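Local coordinates for protein glycine betaine/carnitine/choline ABC transporter (Staphylococcus aureus subsp. aureus Mu50, PDB 3O66) that probably binds a quaternary ammonium solute such as glycine betaine, carnitine or choline and delivers it to an ABC importer, at residues I23-D35 against A268-D282. Numbering follows the deposited sequence.
Sequences IISHMLRLLIEHD and AVVAEEFLKKHHYFD
Ala271 and Leu30 interlock helix 23-35 with helix 268-277 as knobs into holes. The axes pass 7.9 Å apart at a crossing angle of -55°. Ala271 drops its methyl among Ile23, His26, Met27 and Leu30, with CB 3.3 Å from Ile23 O. Leu30 sits in return among Ala268, Ala271, Glu272 and Leu275. Its CD1 reaches Glu272 CB, and its CB meets Leu275 CD1.

Selenomethionine Met27 runs along the buried side. With CG anti to the backbone N (chi1 -168°), the chain is directed to Leu275, where Met27 CG packs on Leu275 CD2. A bend at chi3 brings the selenium and CE to Phe274. The selenium makes an oblique Met-aromatic contact, 4.8 Å from SE to the Phe274 ring centroid, and CE touches Phe274 CD2.

Two histidines use their ring faces. Ala268 CB lies over the centre of the His26 ring in a CH-pi contact. Arg29 grips His26 ND1 side-on with NE and NH2, which would restrain the ring's rotation. His34 stacks face to face on Tyr280, with ring centroids 3.9 Å apart. Leu275 CB covers the opposite face of the tyrosine, offset toward the rim.

A Schellman motif with His279 as C-prime residue ends helix 268-277 and starts the turn that carries Tyr280 back to helix 23-35. The one hydrogen bond between the segments follows, from His34 NE2 to the syn lone pair of Asp282 OD2 (2.9 Å, 161°). It lies near the ring plane, so it leaves the stacked face to Tyr280.

Asp35 OD1 and Asp282 OD1 are 4.0 Å apart, but both form salt bridges with Lys243, which probably offsets their like charges. Asp35 OD2 is hydrogen-bonded to Thr240 OG1. Apolar packing in the middle is thus flanked by a histidine at each end, His26 held by Arg29 and His34 by Asp282. The latter bond ties the C-terminal residue to the first helix of the periplasmic-binding-protein-like fold.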
ATOM      1  N   ILE A  23       9.204   0.436  -6.757  1.00 20.96           N
ATOM      2  CA  ILE A  23       9.752  -0.894  -6.410  1.00 20.97           C
ATOM      3  C   ILE A  23       8.941  -2.034  -7.059  1.00 20.66           C
ATOM      4  O   ILE A  23       9.500  -2.864  -7.817  1.00 21.14           O
ATOM      5  CB  ILE A  23       9.914  -1.080  -4.873  1.00 20.58           C
ATOM      6  CG1 ILE A  23      10.974  -0.116  -4.325  1.00 21.05           C
ATOM      7  CG2 ILE A  23      10.288  -2.614  -4.476  1.00 19.84           C
ATOM      8  CD1 ILE A  23      10.889   0.093  -2.785  1.00 20.61           C
ATOM      9  N   ILE A  24       7.642  -2.072  -6.783  0.50 19.69           N
ATOM     10  CA  ILE A  24       6.782  -3.142  -7.313  0.50 19.66           C
ATOM     11  C   ILE A  24       6.609  -3.063  -8.839  0.50 19.43           C
ATOM     12  O   ILE A  24       6.545  -4.094  -9.504  0.50 19.68           O
ATOM     13  CB  ILE A  24       5.432  -3.133  -6.631  0.50 18.72           C
ATOM     14  CG1 ILE A  24       5.607  -3.203  -5.113  0.50 18.47           C
ATOM     15  CG2 ILE A  24       4.560  -4.291  -7.138  0.50 19.76           C
ATOM     16  CD1 ILE A  24       4.342  -2.838  -4.364  0.50 17.22           C
ATOM     17  N   SER A  25       6.546  -1.857  -9.399  1.00 19.74           N
ATOM     18  CA  SER A  25       6.523  -1.729 -10.883  1.00 20.22           C
ATOM     19  C   SER A  25       7.791  -2.251 -11.548  1.00 21.03           C
ATOM     20  O   SER A  25       7.738  -2.931 -12.583  1.00 20.66           O
ATOM     21  CB  SER A  25       6.236  -0.289 -11.308  1.00 20.07           C
ATOM     22  OG  SER A  25       5.002   0.108 -10.749  1.00 22.18           O
ATOM     23  N   HIS A  26       8.942  -1.971 -10.940  1.00 21.64           N
ATOM     24  CA  HIS A  26      10.184  -2.480 -11.500  1.00 22.48           C
ATOM     25  C   HIS A  26      10.287  -3.964 -11.285  1.00 22.31           C
ATOM     26  O   HIS A  26      10.912  -4.650 -12.095  1.00 23.53           O
ATOM     27  CB  HIS A  26      11.414  -1.788 -10.883  1.00 22.87           C
ATOM     28  CG  HIS A  26      11.728  -0.488 -11.530  1.00 24.87           C
ATOM     29  ND1 HIS A  26      12.197  -0.396 -12.822  1.00 26.98           N
ATOM     30  CD2 HIS A  26      11.595   0.782 -11.085  1.00 26.35           C
ATOM     31  CE1 HIS A  26      12.360   0.877 -13.139  1.00 27.91           C
ATOM     32  NE2 HIS A  26      12.002   1.611 -12.099  1.00 27.53           N
HETATM   33  N   MSE A  27       9.669  -4.461 -10.211  1.00 21.31           N
HETATM   34  CA  MSE A  27       9.715  -5.880  -9.909  1.00 22.23           C
HETATM   35  C   MSE A  27       8.924  -6.642 -10.967  1.00 22.49           C
HETATM   36  O   MSE A  27       9.420  -7.642 -11.500  1.00 22.20           O
HETATM   37  CB  MSE A  27       9.196  -6.133  -8.488  1.00 21.55           C
HETATM   38  CG  MSE A  27       9.433  -7.493  -7.940  1.00 23.17           C
HETATM   39 SE   MSE A  27       8.553  -7.599  -6.175  0.75 25.24          SE
HETATM   40  CE  MSE A  27       9.665  -6.396  -5.093  1.00 23.36           C
ATOM     41  N   LEU A  28       7.749  -6.114 -11.341  1.00 21.95           N
ATOM     42  CA  LEU A  28       6.961  -6.717 -12.431  1.00 23.35           C
ATOM     43  C   LEU A  28       7.723  -6.643 -13.739  1.00 23.82           C
ATOM     44  O   LEU A  28       7.738  -7.608 -14.503  1.00 23.86           O
ATOM     45  CB  LEU A  28       5.594  -6.032 -12.592  1.00 23.59           C
ATOM     46  CG  LEU A  28       4.574  -6.332 -11.489  1.00 26.06           C
ATOM     47  CD1 LEU A  28       3.369  -5.408 -11.653  1.00 25.61           C
ATOM     48  CD2 LEU A  28       4.133  -7.794 -11.511  1.00 29.27           C
ATOM     49  N   ARG A  29       8.393  -5.516 -13.987  1.00 24.08           N
ATOM     50  CA  ARG A  29       9.116  -5.346 -15.260  1.00 24.20           C
ATOM     51  C   ARG A  29      10.215  -6.411 -15.374  1.00 23.85           C
ATOM     52  O   ARG A  29      10.371  -7.075 -16.429  1.00 24.09           O
ATOM     53  CB  ARG A  29       9.722  -3.928 -15.376  1.00 24.57           C
ATOM     54  CG  ARG A  29      10.678  -3.769 -16.559  1.00 25.51           C
ATOM     55  CD  ARG A  29      11.319  -2.374 -16.555  1.00 28.91           C
ATOM     56  NE  ARG A  29      12.241  -2.169 -15.420  1.00 28.28           N
ATOM     57  CZ  ARG A  29      13.519  -2.529 -15.407  1.00 28.32           C
ATOM     58  NH1 ARG A  29      14.068  -3.116 -16.467  1.00 27.89           N
ATOM     59  NH2 ARG A  29      14.263  -2.285 -14.332  1.00 27.89           N
ATOM     60  N   LEU A  30      10.987  -6.556 -14.298  1.00 22.47           N
ATOM     61  CA  LEU A  30      12.092  -7.497 -14.283  1.00 22.71           C
ATOM     62  C   LEU A  30      11.622  -8.937 -14.304  1.00 23.49           C
ATOM     63  O   LEU A  30      12.256  -9.794 -14.920  1.00 23.42           O
ATOM     64  CB  LEU A  30      13.059  -7.223 -13.112  1.00 21.95           C
ATOM     65  CG  LEU A  30      13.857  -5.912 -13.165  1.00 22.52           C
ATOM     66  CD1 LEU A  30      14.348  -5.531 -11.758  1.00 24.56           C
ATOM     67  CD2 LEU A  30      15.057  -5.948 -14.177  1.00 24.18           C
ATOM     68  N   LEU A  31      10.501  -9.204 -13.638  1.00 23.20           N
ATOM     69  CA  LEU A  31      10.005 -10.561 -13.562  1.00 23.68           C
ATOM     70  C   LEU A  31       9.459 -10.973 -14.927  1.00 24.21           C
ATOM     71  O   LEU A  31       9.678 -12.100 -15.356  1.00 26.07           O
ATOM     72  CB  LEU A  31       8.926 -10.665 -12.480  1.00 23.03           C
ATOM     73  CG  LEU A  31       8.388 -12.048 -12.173  1.00 24.32           C
ATOM     74  CD1 LEU A  31       9.484 -13.040 -11.798  1.00 25.82           C
ATOM     75  CD2 LEU A  31       7.339 -11.919 -11.051  1.00 26.34           C
ATOM     76  N   ILE A  32       8.776 -10.057 -15.616  1.00 23.81           N
ATOM     77  CA  ILE A  32       8.290 -10.329 -16.981  1.00 24.05           C
ATOM     78  C   ILE A  32       9.466 -10.552 -17.929  1.00 25.35           C
ATOM     79  O   ILE A  32       9.470 -11.514 -18.711  1.00 26.11           O
ATOM     80  CB  ILE A  32       7.349  -9.226 -17.481  1.00 23.97           C
ATOM     81  CG1 ILE A  32       6.038  -9.279 -16.660  1.00 23.07           C
ATOM     82  CG2 ILE A  32       7.107  -9.344 -18.994  1.00 24.59           C
ATOM     83  CD1 ILE A  32       5.240  -7.981 -16.719  1.00 24.42           C
ATOM     84  N   GLU A  33      10.480  -9.686 -17.856  1.00 25.59           N
ATOM     85  CA  GLU A  33      11.688  -9.935 -18.658  1.00 26.89           C
ATOM     86  C   GLU A  33      12.233 -11.331 -18.383  1.00 27.15           C
ATOM     87  O   GLU A  33      12.638 -12.054 -19.320  1.00 28.73           O
ATOM     88  CB  GLU A  33      12.768  -8.885 -18.411  1.00 27.86           C
ATOM     89  CG  GLU A  33      12.407  -7.525 -18.973  1.00 31.18           C
ATOM     90  CD  GLU A  33      13.474  -6.459 -18.722  1.00 38.24           C
ATOM     91  OE1 GLU A  33      14.680  -6.798 -18.758  1.00 40.94           O
ATOM     92  OE2 GLU A  33      13.091  -5.278 -18.504  1.00 39.17           O
ATOM     93  N   HIS A  34      12.299 -11.688 -17.106  1.00 26.29           N
ATOM     94  CA  HIS A  34      12.864 -12.981 -16.696  1.00 27.12           C
ATOM     95  C   HIS A  34      12.039 -14.151 -17.242  1.00 27.49           C
ATOM     96  O   HIS A  34      12.584 -15.034 -17.922  1.00 28.92           O
ATOM     97  CB  HIS A  34      13.008 -13.073 -15.164  1.00 25.65           C
ATOM     98  CG  HIS A  34      13.466 -14.426 -14.677  1.00 28.28           C
ATOM     99  ND1 HIS A  34      14.789 -14.825 -14.699  1.00 30.09           N
ATOM    100  CD2 HIS A  34      12.769 -15.470 -14.170  1.00 26.92           C
ATOM    101  CE1 HIS A  34      14.886 -16.053 -14.212  1.00 30.78           C
ATOM    102  NE2 HIS A  34      13.673 -16.468 -13.887  1.00 30.57           N
ATOM    103  N   ASP A  35      10.736 -14.156 -16.959  1.00 26.89           N
ATOM    104  CA  ASP A  35       9.891 -15.273 -17.383  1.00 28.23           C
ATOM    105  C   ASP A  35       9.783 -15.433 -18.902  1.00 28.80           C
ATOM    106  O   ASP A  35       9.599 -16.557 -19.385  1.00 30.43           O
ATOM    107  CB  ASP A  35       8.491 -15.160 -16.792  1.00 27.44           C
ATOM    108  CG  ASP A  35       8.433 -15.549 -15.340  1.00 28.78           C
ATOM    109  OD1 ASP A  35       9.470 -15.888 -14.735  1.00 32.19           O
ATOM    110  OD2 ASP A  35       7.323 -15.527 -14.796  1.00 29.53           O
ATOM    111  N   ALA A 268      14.590   0.221  -8.837  1.00 22.93           N
ATOM    112  CA  ALA A 268      14.915  -0.887  -9.738  1.00 22.93           C
ATOM    113  C   ALA A 268      15.963  -1.846  -9.143  1.00 23.22           C
ATOM    114  O   ALA A 268      15.894  -3.066  -9.356  1.00 22.21           O
ATOM    115  CB  ALA A 268      15.351  -0.383 -11.095  1.00 23.73           C
ATOM    116  N   VAL A 269      16.918  -1.300  -8.384  1.00 23.40           N
ATOM    117  CA  VAL A 269      17.916  -2.117  -7.712  1.00 24.07           C
ATOM    118  C   VAL A 269      17.287  -2.886  -6.558  1.00 23.66           C
ATOM    119  O   VAL A 269      17.571  -4.073  -6.363  1.00 23.91           O
ATOM    120  CB  VAL A 269      19.128  -1.256  -7.235  1.00 25.65           C
ATOM    121  CG1 VAL A 269      20.099  -2.084  -6.384  1.00 27.59           C
ATOM    122  CG2 VAL A 269      19.847  -0.677  -8.416  1.00 27.84           C
ATOM    123  N   VAL A 270      16.433  -2.220  -5.780  1.00 23.31           N
ATOM    124  CA  VAL A 270      15.751  -2.900  -4.674  1.00 23.47           C
ATOM    125  C   VAL A 270      14.886  -4.062  -5.222  1.00 23.66           C
ATOM    126  O   VAL A 270      14.881  -5.186  -4.658  1.00 23.90           O
ATOM    127  CB  VAL A 270      14.852  -1.902  -3.896  1.00 23.03           C
ATOM    128  CG1 VAL A 270      13.988  -2.628  -2.805  1.00 23.22           C
ATOM    129  CG2 VAL A 270      15.700  -0.732  -3.308  1.00 24.85           C
ATOM    130  N   ALA A 271      14.164  -3.787  -6.312  1.00 22.74           N
ATOM    131  CA  ALA A 271      13.305  -4.808  -6.937  1.00 22.10           C
ATOM    132  C   ALA A 271      14.136  -6.028  -7.374  1.00 22.84           C
ATOM    133  O   ALA A 271      13.766  -7.165  -7.110  1.00 22.20           O
ATOM    134  CB  ALA A 271      12.493  -4.215  -8.154  1.00 20.39           C
ATOM    135  N   GLU A 272      15.271  -5.781  -8.030  0.50 23.49           N
ATOM    136  CA  GLU A 272      16.087  -6.875  -8.544  0.50 24.19           C
ATOM    137  C   GLU A 272      16.737  -7.691  -7.434  0.50 24.21           C
ATOM    138  O   GLU A 272      16.786  -8.910  -7.530  0.50 24.18           O
ATOM    139  CB  GLU A 272      17.138  -6.381  -9.529  0.50 25.07           C
ATOM    140  CG  GLU A 272      17.768  -7.508 -10.356  0.50 25.73           C
ATOM    141  CD  GLU A 272      18.605  -6.988 -11.532  0.50 29.09           C
ATOM    142  OE1 GLU A 272      19.252  -5.923 -11.382  0.50 28.63           O
ATOM    143  OE2 GLU A 272      18.618  -7.652 -12.605  0.50 28.60           O
ATOM    144  N   GLU A 273      17.221  -7.025  -6.384  1.00 24.59           N
ATOM    145  CA  GLU A 273      17.810  -7.738  -5.262  1.00 25.17           C
ATOM    146  C   GLU A 273      16.801  -8.679  -4.579  1.00 24.36           C
ATOM    147  O   GLU A 273      17.140  -9.839  -4.253  1.00 23.90           O
ATOM    148  CB  GLU A 273      18.476  -6.767  -4.268  1.00 26.18           C
ATOM    149  CG  GLU A 273      19.672  -6.062  -4.882  1.00 30.00           C
ATOM    150  CD  GLU A 273      20.435  -5.139  -3.925  1.00 35.41           C
ATOM    151  OE1 GLU A 273      19.952  -4.836  -2.798  1.00 36.49           O
ATOM    152  OE2 GLU A 273      21.538  -4.708  -4.331  1.00 37.04           O
ATOM    153  N   PHE A 274      15.574  -8.189  -4.422  1.00 23.20           N
ATOM    154  CA  PHE A 274      14.474  -8.977  -3.872  1.00 23.42           C
ATOM    155  C   PHE A 274      14.192 -10.193  -4.778  1.00 22.89           C
ATOM    156  O   PHE A 274      14.091 -11.327  -4.299  1.00 23.30           O
ATOM    157  CB  PHE A 274      13.222  -8.112  -3.713  1.00 22.53           C
ATOM    158  CG  PHE A 274      12.062  -8.829  -3.078  1.00 22.28           C
ATOM    159  CD1 PHE A 274      12.047  -9.064  -1.703  1.00 21.69           C
ATOM    160  CD2 PHE A 274      10.992  -9.243  -3.858  1.00 22.88           C
ATOM    161  CE1 PHE A 274      10.967  -9.721  -1.081  1.00 24.85           C
ATOM    162  CE2 PHE A 274       9.873  -9.910  -3.264  1.00 23.79           C
ATOM    163  CZ  PHE A 274       9.871 -10.145  -1.867  1.00 24.69           C
ATOM    164  N   LEU A 275      14.091  -9.953  -6.078  1.00 22.26           N
ATOM    165  CA  LEU A 275      13.828 -11.033  -7.010  1.00 22.59           C
ATOM    166  C   LEU A 275      14.930 -12.081  -6.963  1.00 23.47           C
ATOM    167  O   LEU A 275      14.639 -13.278  -6.952  1.00 23.17           O
ATOM    168  CB  LEU A 275      13.666 -10.536  -8.455  1.00 22.54           C
ATOM    169  CG  LEU A 275      12.365  -9.811  -8.692  1.00 22.92           C
ATOM    170  CD1 LEU A 275      12.352  -9.097 -10.064  1.00 22.56           C
ATOM    171  CD2 LEU A 275      11.140 -10.785  -8.490  1.00 24.94           C
ATOM    172  N   LYS A 276      16.192 -11.632  -6.923  1.00 23.72           N
ATOM    173  CA  LYS A 276      17.306 -12.583  -6.877  1.00 25.50           C
ATOM    174  C   LYS A 276      17.286 -13.395  -5.581  1.00 24.98           C
ATOM    175  O   LYS A 276      17.529 -14.590  -5.590  1.00 24.14           O
ATOM    176  CB  LYS A 276      18.651 -11.866  -7.047  1.00 26.39           C
ATOM    177  CG  LYS A 276      18.877 -11.368  -8.475  1.00 29.70           C
ATOM    178  CD  LYS A 276      20.349 -10.997  -8.683  1.00 35.93           C
ATOM    179  CE  LYS A 276      20.661 -10.498 -10.120  1.00 40.79           C
ATOM    180  NZ  LYS A 276      19.795 -11.096 -11.192  1.00 41.48           N
ATOM    181  N   LYS A 277      16.960 -12.734  -4.476  1.00 25.33           N
ATOM    182  CA  LYS A 277      16.888 -13.386  -3.157  1.00 26.71           C
ATOM    183  C   LYS A 277      15.863 -14.530  -3.179  1.00 25.81           C
ATOM    184  O   LYS A 277      16.024 -15.527  -2.481  1.00 26.04           O
ATOM    185  CB  LYS A 277      16.482 -12.349  -2.093  1.00 27.50           C
ATOM    186  CG  LYS A 277      16.569 -12.840  -0.663  1.00 31.19           C
ATOM    187  CD  LYS A 277      15.999 -11.811   0.330  1.00 37.00           C
ATOM    188  CE  LYS A 277      15.622 -12.488   1.639  1.00 39.54           C
ATOM    189  NZ  LYS A 277      14.832 -11.580   2.560  1.00 41.26           N
ATOM    190  N   HIS A 278      14.804 -14.368  -3.971  1.00 24.45           N
ATOM    191  CA  HIS A 278      13.774 -15.387  -4.068  1.00 23.62           C
ATOM    192  C   HIS A 278      13.822 -16.201  -5.371  1.00 24.02           C
ATOM    193  O   HIS A 278      12.835 -16.852  -5.700  1.00 25.10           O
ATOM    194  CB  HIS A 278      12.390 -14.779  -3.819  1.00 23.47           C
ATOM    195  CG  HIS A 278      12.205 -14.277  -2.422  1.00 23.95           C
ATOM    196  ND1 HIS A 278      11.794 -15.094  -1.394  1.00 21.80           N
ATOM    197  CD2 HIS A 278      12.369 -13.045  -1.881  1.00 24.63           C
ATOM    198  CE1 HIS A 278      11.716 -14.397  -0.276  1.00 22.31           C
ATOM    199  NE2 HIS A 278      12.070 -13.150  -0.541  1.00 23.52           N
ATOM    200  N   HIS A 279      14.943 -16.165  -6.109  1.00 23.52           N
ATOM    201  CA  HIS A 279      15.110 -16.995  -7.324  1.00 25.49           C
ATOM    202  C   HIS A 279      13.947 -16.752  -8.304  1.00 25.46           C
ATOM    203  O   HIS A 279      13.487 -17.680  -8.974  1.00 26.23           O
ATOM    204  CB  HIS A 279      15.244 -18.501  -6.919  1.00 25.82           C
ATOM    205  CG  HIS A 279      15.828 -19.387  -7.984  1.00 30.28           C
ATOM    206  ND1 HIS A 279      15.168 -20.497  -8.482  1.00 32.04           N
ATOM    207  CD2 HIS A 279      17.015 -19.329  -8.638  1.00 31.18           C
ATOM    208  CE1 HIS A 279      15.926 -21.078  -9.403  1.00 34.15           C
ATOM    209  NE2 HIS A 279      17.048 -20.384  -9.524  1.00 33.91           N
ATOM    210  N   TYR A 280      13.483 -15.495  -8.365  1.00 25.28           N
ATOM    211  CA  TYR A 280      12.375 -15.050  -9.216  1.00 25.62           C
ATOM    212  C   TYR A 280      11.112 -15.870  -8.994  1.00 25.97           C
ATOM    213  O   TYR A 280      10.300 -16.022  -9.915  1.00 25.99           O
ATOM    214  CB  TYR A 280      12.765 -15.081 -10.694  1.00 26.12           C
ATOM    215  CG  TYR A 280      13.861 -14.127 -11.016  1.00 26.82           C
ATOM    216  CD1 TYR A 280      13.575 -12.883 -11.581  1.00 26.92           C
ATOM    217  CD2 TYR A 280      15.190 -14.437 -10.702  1.00 28.40           C
ATOM    218  CE1 TYR A 280      14.606 -11.974 -11.874  1.00 27.89           C
ATOM    219  CE2 TYR A 280      16.222 -13.544 -10.982  1.00 30.70           C
ATOM    220  CZ  TYR A 280      15.918 -12.308 -11.561  1.00 30.06           C
ATOM    221  OH  TYR A 280      16.941 -11.427 -11.851  1.00 31.45           O
ATOM    222  N   PHE A 281      10.969 -16.429  -7.793  1.00 26.78           N
ATOM    223  CA  PHE A 281       9.801 -17.247  -7.446  1.00 28.65           C
ATOM    224  C   PHE A 281       9.555 -18.427  -8.408  1.00 30.96           C
ATOM    225  O   PHE A 281       8.412 -18.830  -8.666  1.00 31.46           O
ATOM    226  CB  PHE A 281       8.571 -16.338  -7.267  1.00 28.05           C
ATOM    227  CG  PHE A 281       8.783 -15.251  -6.217  1.00 27.56           C
ATOM    228  CD1 PHE A 281       8.748 -15.570  -4.852  1.00 26.75           C
ATOM    229  CD2 PHE A 281       9.067 -13.943  -6.585  1.00 27.26           C
ATOM    230  CE1 PHE A 281       8.958 -14.596  -3.873  1.00 23.77           C
ATOM    231  CE2 PHE A 281       9.277 -12.933  -5.604  1.00 26.45           C
ATOM    232  CZ  PHE A 281       9.216 -13.262  -4.248  1.00 24.80           C
ATOM    233  N   ASP A 282      10.647 -18.978  -8.922  1.00 32.45           N
ATOM    234  CA  ASP A 282      10.606 -20.108  -9.855  1.00 35.59           C
ATOM    235  C   ASP A 282      10.342 -21.477  -9.183  1.00 36.98           C
ATOM    236  O   ASP A 282      10.390 -21.653  -7.961  1.00 36.67           O
ATOM    237  CB  ASP A 282      11.918 -20.176 -10.631  1.00 36.46           C
ATOM    238  CG  ASP A 282      11.997 -19.141 -11.749  1.00 37.93           C
ATOM    239  OD1 ASP A 282      10.944 -18.674 -12.201  1.00 39.36           O
ATOM    240  OD2 ASP A 282      13.121 -18.805 -12.184  1.00 41.02           O
ATOM    241  OXT ASP A 282      10.074 -22.463  -9.876  1.00 38.88           O
TER